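Local structure of xyloglucan-specific endo-beta-1,4-glucanase BoGH9A (Bacteroides ovatus, 6DHT) at residues Met135-Ala149 against Pro251-Lys263. The protein hydrolyses internal beta-1,4-glucosidic linkages in the backbone of xyloglucan, releasing xyloglucan oligosaccharides. Numbering follows the deposited sequence.
Sequences MAGHPDNHVLIHPSA and PVDCKQQRYVVQK
Arg258 reaches across to Asp140 and grips its carboxylate side-on, one nitrogen to each oxygen. Arg258 NH2 gives the straighter bond, 2.9 Å to Asp140 OD2 at 177° and on that oxygen's syn lone pair; Arg258 NE meets Asp140 OD1 at 2.8 Å, along a more bent line. The two flat groups are nearly coplanar. Bends at chi2 and chi3 of the arginine bring NE and NH2 side-on to the carboxylate and turn one guanidinium face to His138, whose CD2 sits 3.5 Å from Arg258 CZ, over the centre of that face. Beyond the arginine, the His138 ring runs into Pro251 CB and Cys254, its ND1 hydrogen-bonded to Tyr167.

After Asp140 and Arg258 the two segments pair as parallel strands, 143-145 beside 259-260, within a small mixed sheet. Leu144 N bonds to Arg258 O, Leu144 O takes Val260 N, and His146 N continues the run to Val260 O. On one face Leu144 CB packs 3.6 Å from Tyr259 CD2; on the other, Val260 CG2 meets Ile145 CD1 at the same distance, while Val260 CG1 touches Val143 CG1. The edge of the His146 ring is directed at the Tyr259 face, planes 87° apart.

Lys174 also bridges to Asp140 OD2, and Arg258 NH1 bonds to Tyr172 O, beside the predicted nucleophile Asp171. A leucine in place of Arg258 would probably cost Asp140 two of its bonds and leave the Tyr172 carbonyl without this donor. The chemistry is thus a buried ion pair, consistent with a second-shell role in positioning the neighbouring active-site loop.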
ATOM      1  N   MET A 135      -0.401  25.664  -1.947  1.00 30.46           N
ATOM      2  CA  MET A 135      -1.077  26.096  -3.156  1.00 33.43           C
ATOM      3  C   MET A 135      -1.123  24.937  -4.131  1.00 27.47           C
ATOM      4  O   MET A 135      -0.400  23.955  -3.971  1.00 26.76           O
ATOM      5  CB  MET A 135      -0.308  27.257  -3.794  1.00 37.17           C
ATOM      6  CG  MET A 135      -0.089  28.432  -2.852  1.00 45.59           C
ATOM      7  SD  MET A 135      -1.612  29.322  -2.483  1.00 61.63           S
ATOM      8  CE  MET A 135      -1.643  30.428  -3.895  1.00 53.71           C
ATOM      9  N   ALA A 136      -1.962  25.059  -5.150  1.00 27.65           N
ATOM     10  CA  ALA A 136      -1.981  24.083  -6.222  1.00 24.65           C
ATOM     11  C   ALA A 136      -0.603  24.010  -6.913  1.00 26.79           C
ATOM     12  O   ALA A 136       0.114  25.014  -7.052  1.00 28.42           O
ATOM     13  CB  ALA A 136      -3.065  24.432  -7.213  1.00 29.34           C
ATOM     14  N   GLY A 137      -0.237  22.807  -7.341  1.00 23.79           N
ATOM     15  CA  GLY A 137       0.973  22.582  -8.102  1.00 23.59           C
ATOM     16  C   GLY A 137       0.756  21.547  -9.197  1.00 24.12           C
ATOM     17  O   GLY A 137      -0.172  20.759  -9.135  1.00 22.50           O
ATOM     18  N   HIS A 138       1.617  21.560 -10.207  1.00 21.62           N
ATOM     19  CA  HIS A 138       1.531  20.639 -11.346  1.00 18.47           C
ATOM     20  C   HIS A 138       0.128  20.528 -11.964  1.00 21.63           C
ATOM     21  O   HIS A 138      -0.516  19.475 -11.932  1.00 19.99           O
ATOM     22  CB  HIS A 138       2.081  19.265 -10.973  1.00 18.27           C
ATOM     23  CG  HIS A 138       3.545  19.279 -10.669  1.00 16.06           C
ATOM     24  ND1 HIS A 138       4.030  19.462  -9.394  1.00 17.13           N
ATOM     25  CD2 HIS A 138       4.629  19.177 -11.475  1.00 20.08           C
ATOM     26  CE1 HIS A 138       5.353  19.455  -9.424  1.00 19.84           C
ATOM     27  NE2 HIS A 138       5.740  19.275 -10.672  1.00 19.18           N
ATOM     28  N   PRO A 139      -0.356  21.622 -12.555  1.00 22.64           N
ATOM     29  CA  PRO A 139      -1.664  21.573 -13.220  1.00 24.34           C
ATOM     30  C   PRO A 139      -1.719  20.522 -14.332  1.00 21.51           C
ATOM     31  O   PRO A 139      -2.774  19.944 -14.553  1.00 22.51           O
ATOM     32  CB  PRO A 139      -1.807  22.991 -13.786  1.00 24.40           C
ATOM     33  CG  PRO A 139      -0.430  23.530 -13.828  1.00 26.21           C
ATOM     34  CD  PRO A 139       0.255  22.955 -12.647  1.00 22.81           C
ATOM     35  N   ASP A 140      -0.590  20.266 -14.984  1.00 20.65           N
ATOM     36  CA  ASP A 140      -0.483  19.253 -16.019  1.00 20.36           C
ATOM     37  C   ASP A 140      -1.561  19.434 -17.098  1.00 26.87           C
ATOM     38  O   ASP A 140      -2.085  18.462 -17.649  1.00 20.88           O
ATOM     39  CB  ASP A 140      -0.519  17.847 -15.389  1.00 20.41           C
ATOM     40  CG  ASP A 140       0.779  17.497 -14.661  1.00 24.09           C
ATOM     41  OD1 ASP A 140       1.800  18.195 -14.862  1.00 20.75           O
ATOM     42  OD2 ASP A 140       0.812  16.523 -13.863  1.00 19.67           O
ATOM     43  N   ASN A 141      -1.858  20.699 -17.399  1.00 26.56           N
ATOM     44  CA  ASN A 141      -2.781  21.058 -18.480  1.00 27.63           C
ATOM     45  C   ASN A 141      -2.039  21.363 -19.774  1.00 27.85           C
ATOM     46  O   ASN A 141      -2.662  21.529 -20.827  1.00 31.04           O
ATOM     47  CB  ASN A 141      -3.633  22.261 -18.077  1.00 29.10           C
ATOM     48  CG  ASN A 141      -2.809  23.394 -17.478  1.00 39.95           C
ATOM     49  OD1 ASN A 141      -1.575  23.399 -17.548  1.00 36.71           O
ATOM     50  ND2 ASN A 141      -3.496  24.364 -16.877  1.00 45.47           N
ATOM     51  N   HIS A 142      -0.716  21.432 -19.683  1.00 30.89           N
ATOM     52  CA  HIS A 142       0.128  21.696 -20.840  1.00 34.17           C
ATOM     53  C   HIS A 142       1.228  20.643 -20.925  1.00 26.22           C
ATOM     54  O   HIS A 142       2.369  20.881 -20.538  1.00 33.81           O
ATOM     55  CB  HIS A 142       0.724  23.100 -20.729  1.00 52.79           C
ATOM     56  CG  HIS A 142       1.389  23.575 -21.981  1.00157.67           C
ATOM     57  ND1 HIS A 142       2.673  23.213 -22.326  1.00 65.96           N
ATOM     58  CD2 HIS A 142       0.948  24.384 -22.974  1.00 69.06           C
ATOM     59  CE1 HIS A 142       2.994  23.778 -23.476  1.00 59.32           C
ATOM     60  NE2 HIS A 142       1.965  24.494 -23.890  1.00 59.86           N
ATOM     61  N   VAL A 143       0.868  19.472 -21.441  1.00 23.23           N
ATOM     62  CA  VAL A 143       1.746  18.309 -21.451  1.00 24.10           C
ATOM     63  C   VAL A 143       2.022  17.864 -22.885  1.00 24.42           C
ATOM     64  O   VAL A 143       1.110  17.800 -23.700  1.00 26.97           O
ATOM     65  CB  VAL A 143       1.103  17.154 -20.614  1.00 25.39           C
ATOM     66  CG1 VAL A 143       1.953  15.890 -20.642  1.00 20.94           C
ATOM     67  CG2 VAL A 143       0.905  17.603 -19.182  1.00 26.08           C
ATOM     68  N   LEU A 144       3.279  17.544 -23.164  1.00 28.08           N
ATOM     69  CA  LEU A 144       3.727  17.220 -24.518  1.00 29.57           C
ATOM     70  C   LEU A 144       3.708  15.734 -24.813  1.00 31.71           C
ATOM     71  O   LEU A 144       4.135  14.918 -23.995  1.00 24.64           O
ATOM     72  CB  LEU A 144       5.164  17.704 -24.710  1.00 31.17           C
ATOM     73  CG  LEU A 144       5.378  19.059 -25.384  1.00 39.89           C
ATOM     74  CD1 LEU A 144       4.406  20.116 -24.891  1.00 41.92           C
ATOM     75  CD2 LEU A 144       6.815  19.497 -25.147  1.00 33.52           C
ATOM     76  N   ILE A 145       3.228  15.379 -25.997  1.00 31.71           N
ATOM     77  CA  ILE A 145       3.456  14.042 -26.514  1.00 28.04           C
ATOM     78  C   ILE A 145       4.943  13.912 -26.812  1.00 36.09           C
ATOM     79  O   ILE A 145       5.458  14.534 -27.745  1.00 31.10           O
ATOM     80  CB  ILE A 145       2.642  13.772 -27.805  1.00 27.29           C
ATOM     81  CG1 ILE A 145       1.135  13.887 -27.546  1.00 27.65           C
ATOM     82  CG2 ILE A 145       2.995  12.412 -28.387  1.00 28.16           C
ATOM     83  CD1 ILE A 145       0.530  12.803 -26.632  1.00 33.89           C
ATOM     84  N   HIS A 146       5.642  13.134 -26.001  1.00 23.24           N
ATOM     85  CA  HIS A 146       7.025  12.766 -26.244  1.00 28.72           C
ATOM     86  C   HIS A 146       7.125  12.018 -27.575  1.00 27.17           C
ATOM     87  O   HIS A 146       6.153  11.413 -28.009  1.00 27.78           O
ATOM     88  CB  HIS A 146       7.489  11.874 -25.105  1.00 29.56           C
ATOM     89  CG  HIS A 146       8.964  11.648 -25.050  1.00 23.28           C
ATOM     90  ND1 HIS A 146       9.553  10.487 -25.499  1.00 27.16           N
ATOM     91  CD2 HIS A 146       9.968  12.413 -24.564  1.00 22.12           C
ATOM     92  CE1 HIS A 146      10.854  10.546 -25.292  1.00 25.29           C
ATOM     93  NE2 HIS A 146      11.133  11.703 -24.717  1.00 25.91           N
ATOM     94  N   PRO A 147       8.288  12.086 -28.247  1.00 31.21           N
ATOM     95  CA  PRO A 147       8.401  11.322 -29.493  1.00 32.63           C
ATOM     96  C   PRO A 147       8.092   9.828 -29.327  1.00 36.20           C
ATOM     97  O   PRO A 147       7.550   9.227 -30.250  1.00 32.62           O
ATOM     98  CB  PRO A 147       9.862  11.540 -29.890  1.00 35.51           C
ATOM     99  CG  PRO A 147      10.171  12.901 -29.380  1.00 31.63           C
ATOM    100  CD  PRO A 147       9.425  13.010 -28.069  1.00 35.27           C
ATOM    101  N   SER A 148       8.404   9.253 -28.168  1.00 30.46           N
ATOM    102  CA  SER A 148       8.131   7.835 -27.932  1.00 33.28           C
ATOM    103  C   SER A 148       6.628   7.528 -27.879  1.00 26.32           C
ATOM    104  O   SER A 148       6.220   6.372 -28.019  1.00 31.81           O
ATOM    105  CB  SER A 148       8.765   7.385 -26.625  1.00 36.06           C
ATOM    106  OG  SER A 148       8.223   8.123 -25.544  1.00 28.73           O
ATOM    107  N   ALA A 149       5.812   8.560 -27.691  1.00 28.44           N
ATOM    108  CA  ALA A 149       4.373   8.392 -27.540  1.00 27.81           C
ATOM    109  C   ALA A 149       3.570   8.819 -28.765  1.00 24.47           C
ATOM    110  O   ALA A 149       2.345   8.720 -28.758  1.00 28.53           O
ATOM    111  CB  ALA A 149       3.886   9.165 -26.302  1.00 28.88           C
ATOM    112  N   PRO A 251       6.388  22.138  -5.238  1.00 18.71           N
ATOM    113  CA  PRO A 251       5.784  21.979  -6.567  1.00 18.70           C
ATOM    114  C   PRO A 251       5.655  23.276  -7.392  1.00 22.45           C
ATOM    115  O   PRO A 251       5.901  23.263  -8.600  1.00 22.09           O
ATOM    116  CB  PRO A 251       4.405  21.397  -6.243  1.00 20.38           C
ATOM    117  CG  PRO A 251       4.623  20.621  -5.006  1.00 18.64           C
ATOM    118  CD  PRO A 251       5.637  21.408  -4.205  1.00 21.35           C
ATOM    119  N   VAL A 252       5.310  24.387  -6.752  1.00 21.88           N
ATOM    120  CA  VAL A 252       5.153  25.641  -7.483  1.00 23.74           C
ATOM    121  C   VAL A 252       6.460  26.160  -8.078  1.00 24.23           C
ATOM    122  O   VAL A 252       6.437  26.992  -8.987  1.00 31.78           O
ATOM    123  CB  VAL A 252       4.505  26.730  -6.613  1.00 26.62           C
ATOM    124  CG1 VAL A 252       3.070  26.349  -6.287  1.00 30.23           C
ATOM    125  CG2 VAL A 252       5.301  26.969  -5.367  1.00 25.86           C
ATOM    126  N   ASP A 253       7.593  25.666  -7.582  1.00 24.21           N
ATOM    127  CA  ASP A 253       8.906  26.067  -8.100  1.00 23.26           C
ATOM    128  C   ASP A 253       9.474  25.114  -9.168  1.00 29.16           C
ATOM    129  O   ASP A 253      10.592  25.314  -9.672  1.00 25.53           O
ATOM    130  CB  ASP A 253       9.868  26.234  -6.926  1.00 26.37           C
ATOM    131  CG  ASP A 253       9.393  27.301  -5.946  1.00 30.23           C
ATOM    132  OD1 ASP A 253       8.787  28.291  -6.404  1.00 35.67           O
ATOM    133  OD2 ASP A 253       9.591  27.150  -4.731  1.00 32.04           O
ATOM    134  N   CYS A 254       8.700  24.096  -9.534  1.00 23.93           N
ATOM    135  CA  CYS A 254       9.129  23.154 -10.556  1.00 22.30           C
ATOM    136  C   CYS A 254       8.940  23.760 -11.936  1.00 22.72           C
ATOM    137  O   CYS A 254       7.908  24.370 -12.214  1.00 24.39           O
ATOM    138  CB  CYS A 254       8.335  21.848 -10.446  1.00 21.63           C
ATOM    139  SG  CYS A 254       8.777  20.875  -9.005  1.00 20.62           S
ATOM    140  N   LYS A 255       9.931  23.602 -12.804  1.00 23.97           N
ATOM    141  CA  LYS A 255       9.900  24.293 -14.087  1.00 21.22           C
ATOM    142  C   LYS A 255      10.137  23.397 -15.292  1.00 22.45           C
ATOM    143  O   LYS A 255       9.950  23.838 -16.420  1.00 27.40           O
ATOM    144  CB  LYS A 255      10.903  25.453 -14.060  1.00 24.30           C
ATOM    145  CG  LYS A 255      10.483  26.536 -13.077  1.00 27.10           C
ATOM    146  CD  LYS A 255      11.517  27.623 -12.887  1.00 41.55           C
ATOM    147  CE  LYS A 255      11.161  28.475 -11.668  1.00 51.97           C
ATOM    148  NZ  LYS A 255       9.687  28.747 -11.550  1.00 54.51           N
ATOM    149  N   GLN A 256      10.550  22.154 -15.080  1.00 24.32           N
ATOM    150  CA  GLN A 256      10.752  21.240 -16.205  1.00 26.16           C
ATOM    151  C   GLN A 256       9.474  20.974 -16.990  1.00 27.50           C
ATOM    152  O   GLN A 256       8.369  20.996 -16.444  1.00 23.07           O
ATOM    153  CB  GLN A 256      11.333  19.911 -15.745  1.00 25.83           C
ATOM    154  CG  GLN A 256      12.791  19.918 -15.423  1.00 23.94           C
ATOM    155  CD  GLN A 256      13.315  18.514 -15.189  1.00 23.86           C
ATOM    156  OE1 GLN A 256      13.468  17.727 -16.127  1.00 23.89           O
ATOM    157  NE2 GLN A 256      13.532  18.171 -13.926  1.00 24.42           N
ATOM    158  N   GLN A 257       9.630  20.706 -18.279  1.00 26.23           N
ATOM    159  CA  GLN A 257       8.497  20.393 -19.135  1.00 28.05           C
ATOM    160  C   GLN A 257       7.968  18.992 -18.797  1.00 23.13           C
ATOM    161  O   GLN A 257       8.754  18.089 -18.499  1.00 23.20           O
ATOM    162  CB  GLN A 257       8.916  20.483 -20.617  1.00 28.90           C
ATOM    163  CG  GLN A 257       7.873  20.036 -21.632  1.00 32.58           C
ATOM    164  CD  GLN A 257       6.618  20.900 -21.625  1.00 45.10           C
ATOM    165  OE1 GLN A 257       5.518  20.414 -21.337  1.00 41.66           O
ATOM    166  NE2 GLN A 257       6.774  22.184 -21.957  1.00 43.90           N
ATOM    167  N   ARG A 258       6.648  18.840 -18.872  1.00 23.92           N
ATOM    168  CA  ARG A 258       5.968  17.565 -18.594  1.00 23.82           C
ATOM    169  C   ARG A 258       5.603  16.841 -19.886  1.00 22.72           C
ATOM    170  O   ARG A 258       5.094  17.458 -20.831  1.00 24.16           O
ATOM    171  CB  ARG A 258       4.706  17.817 -17.751  1.00 22.94           C
ATOM    172  CG  ARG A 258       4.980  18.472 -16.400  1.00 19.42           C
ATOM    173  CD  ARG A 258       5.425  17.473 -15.355  1.00 22.20           C
ATOM    174  NE  ARG A 258       4.302  16.981 -14.557  1.00 18.28           N
ATOM    175  CZ  ARG A 258       4.450  16.299 -13.419  1.00 20.29           C
ATOM    176  NH1 ARG A 258       5.644  15.971 -12.957  1.00 19.42           N
ATOM    177  NH2 ARG A 258       3.372  15.908 -12.755  1.00 20.14           N
ATOM    178  N   TYR A 259       5.867  15.536 -19.916  1.00 21.23           N
ATOM    179  CA  TYR A 259       5.620  14.695 -21.087  1.00 19.31           C
ATOM    180  C   TYR A 259       4.798  13.467 -20.736  1.00 24.29           C
ATOM    181  O   TYR A 259       4.881  12.991 -19.610  1.00 20.86           O
ATOM    182  CB  TYR A 259       6.929  14.167 -21.676  1.00 23.59           C
ATOM    183  CG  TYR A 259       7.872  15.217 -22.222  1.00 25.44           C
ATOM    184  CD1 TYR A 259       8.776  15.848 -21.396  1.00 26.44           C
ATOM    185  CD2 TYR A 259       7.870  15.539 -23.569  1.00 26.77           C
ATOM    186  CE1 TYR A 259       9.649  16.802 -21.884  1.00 28.19           C
ATOM    187  CE2 TYR A 259       8.748  16.492 -24.074  1.00 29.82           C
ATOM    188  CZ  TYR A 259       9.627  17.120 -23.221  1.00 34.59           C
ATOM    189  OH  TYR A 259      10.506  18.070 -23.696  1.00 32.53           O
ATOM    190  N   VAL A 260       4.029  12.962 -21.691  1.00 22.96           N
ATOM    191  CA  VAL A 260       3.559  11.574 -21.642  1.00 24.14           C
ATOM    192  C   VAL A 260       4.436  10.768 -22.587  1.00 30.04           C
ATOM    193  O   VAL A 260       4.810  11.237 -23.673  1.00 26.26           O
ATOM    194  CB  VAL A 260       2.044  11.388 -21.957  1.00 23.77           C
ATOM    195  CG1 VAL A 260       1.176  12.116 -20.925  1.00 23.61           C
ATOM    196  CG2 VAL A 260       1.709  11.845 -23.360  1.00 29.81           C
ATOM    197  N   VAL A 261       4.820   9.582 -22.149  1.00 21.87           N
ATOM    198  CA  VAL A 261       5.729   8.740 -22.899  1.00 24.10           C
ATOM    199  C   VAL A 261       5.073   7.450 -23.407  1.00 22.93           C
ATOM    200  O   VAL A 261       3.862   7.222 -23.218  1.00 23.45           O
ATOM    201  CB  VAL A 261       6.963   8.437 -22.065  1.00 20.97           C
ATOM    202  CG1 VAL A 261       7.651   9.738 -21.668  1.00 23.42           C
ATOM    203  CG2 VAL A 261       6.578   7.650 -20.811  1.00 25.06           C
ATOM    204  N   GLN A 262       5.910   6.641 -24.059  1.00 25.47           N
ATOM    205  CA  GLN A 262       5.551   5.392 -24.726  1.00 22.74           C
ATOM    206  C   GLN A 262       4.422   4.601 -24.067  1.00 23.20           C
ATOM    207  O   GLN A 262       4.464   4.326 -22.869  1.00 24.02           O
ATOM    208  CB  GLN A 262       6.789   4.495 -24.780  1.00 24.86           C
ATOM    209  CG  GLN A 262       6.627   3.205 -25.577  1.00 29.63           C
ATOM    210  CD  GLN A 262       7.477   2.056 -25.032  1.00 34.09           C
ATOM    211  OE1 GLN A 262       8.708   2.119 -25.027  1.00 31.32           O
ATOM    212  NE2 GLN A 262       6.811   0.998 -24.549  1.00 34.46           N
ATOM    213  N   LYS A 263       3.441   4.214 -24.868  1.00 23.64           N
ATOM    214  CA  LYS A 263       2.412   3.270 -24.435  1.00 24.71           C
ATOM    215  C   LYS A 263       3.042   1.931 -24.065  1.00 27.15           C
ATOM    216  O   LYS A 263       3.968   1.474 -24.727  1.00 24.50           O
ATOM    217  CB  LYS A 263       1.401   3.071 -25.565  1.00 22.70           C
ATOM    218  CG  LYS A 263       0.590   4.297 -25.909  1.00 22.02           C
ATOM    219  CD  LYS A 263      -0.128   4.090 -27.245  1.00 23.14           C
ATOM    220  CE  LYS A 263      -0.995   5.271 -27.607  1.00 26.99           C
ATOM    221  NZ  LYS A 263      -1.197   5.365 -29.093  1.00 30.38           N
TER
HETATM  222  O   HOH W   1       3.975  23.107 -10.718  1.00 26.82           O
HETATM  223  O   HOH W   2       4.739  21.297 -18.755  1.00 40.20           O
HETATM  224  O   HOH W   3       3.666   4.917 -27.675  1.00 27.00           O
HETATM  225  O   HOH W   4       1.694   6.043 -29.524  1.00 34.23           O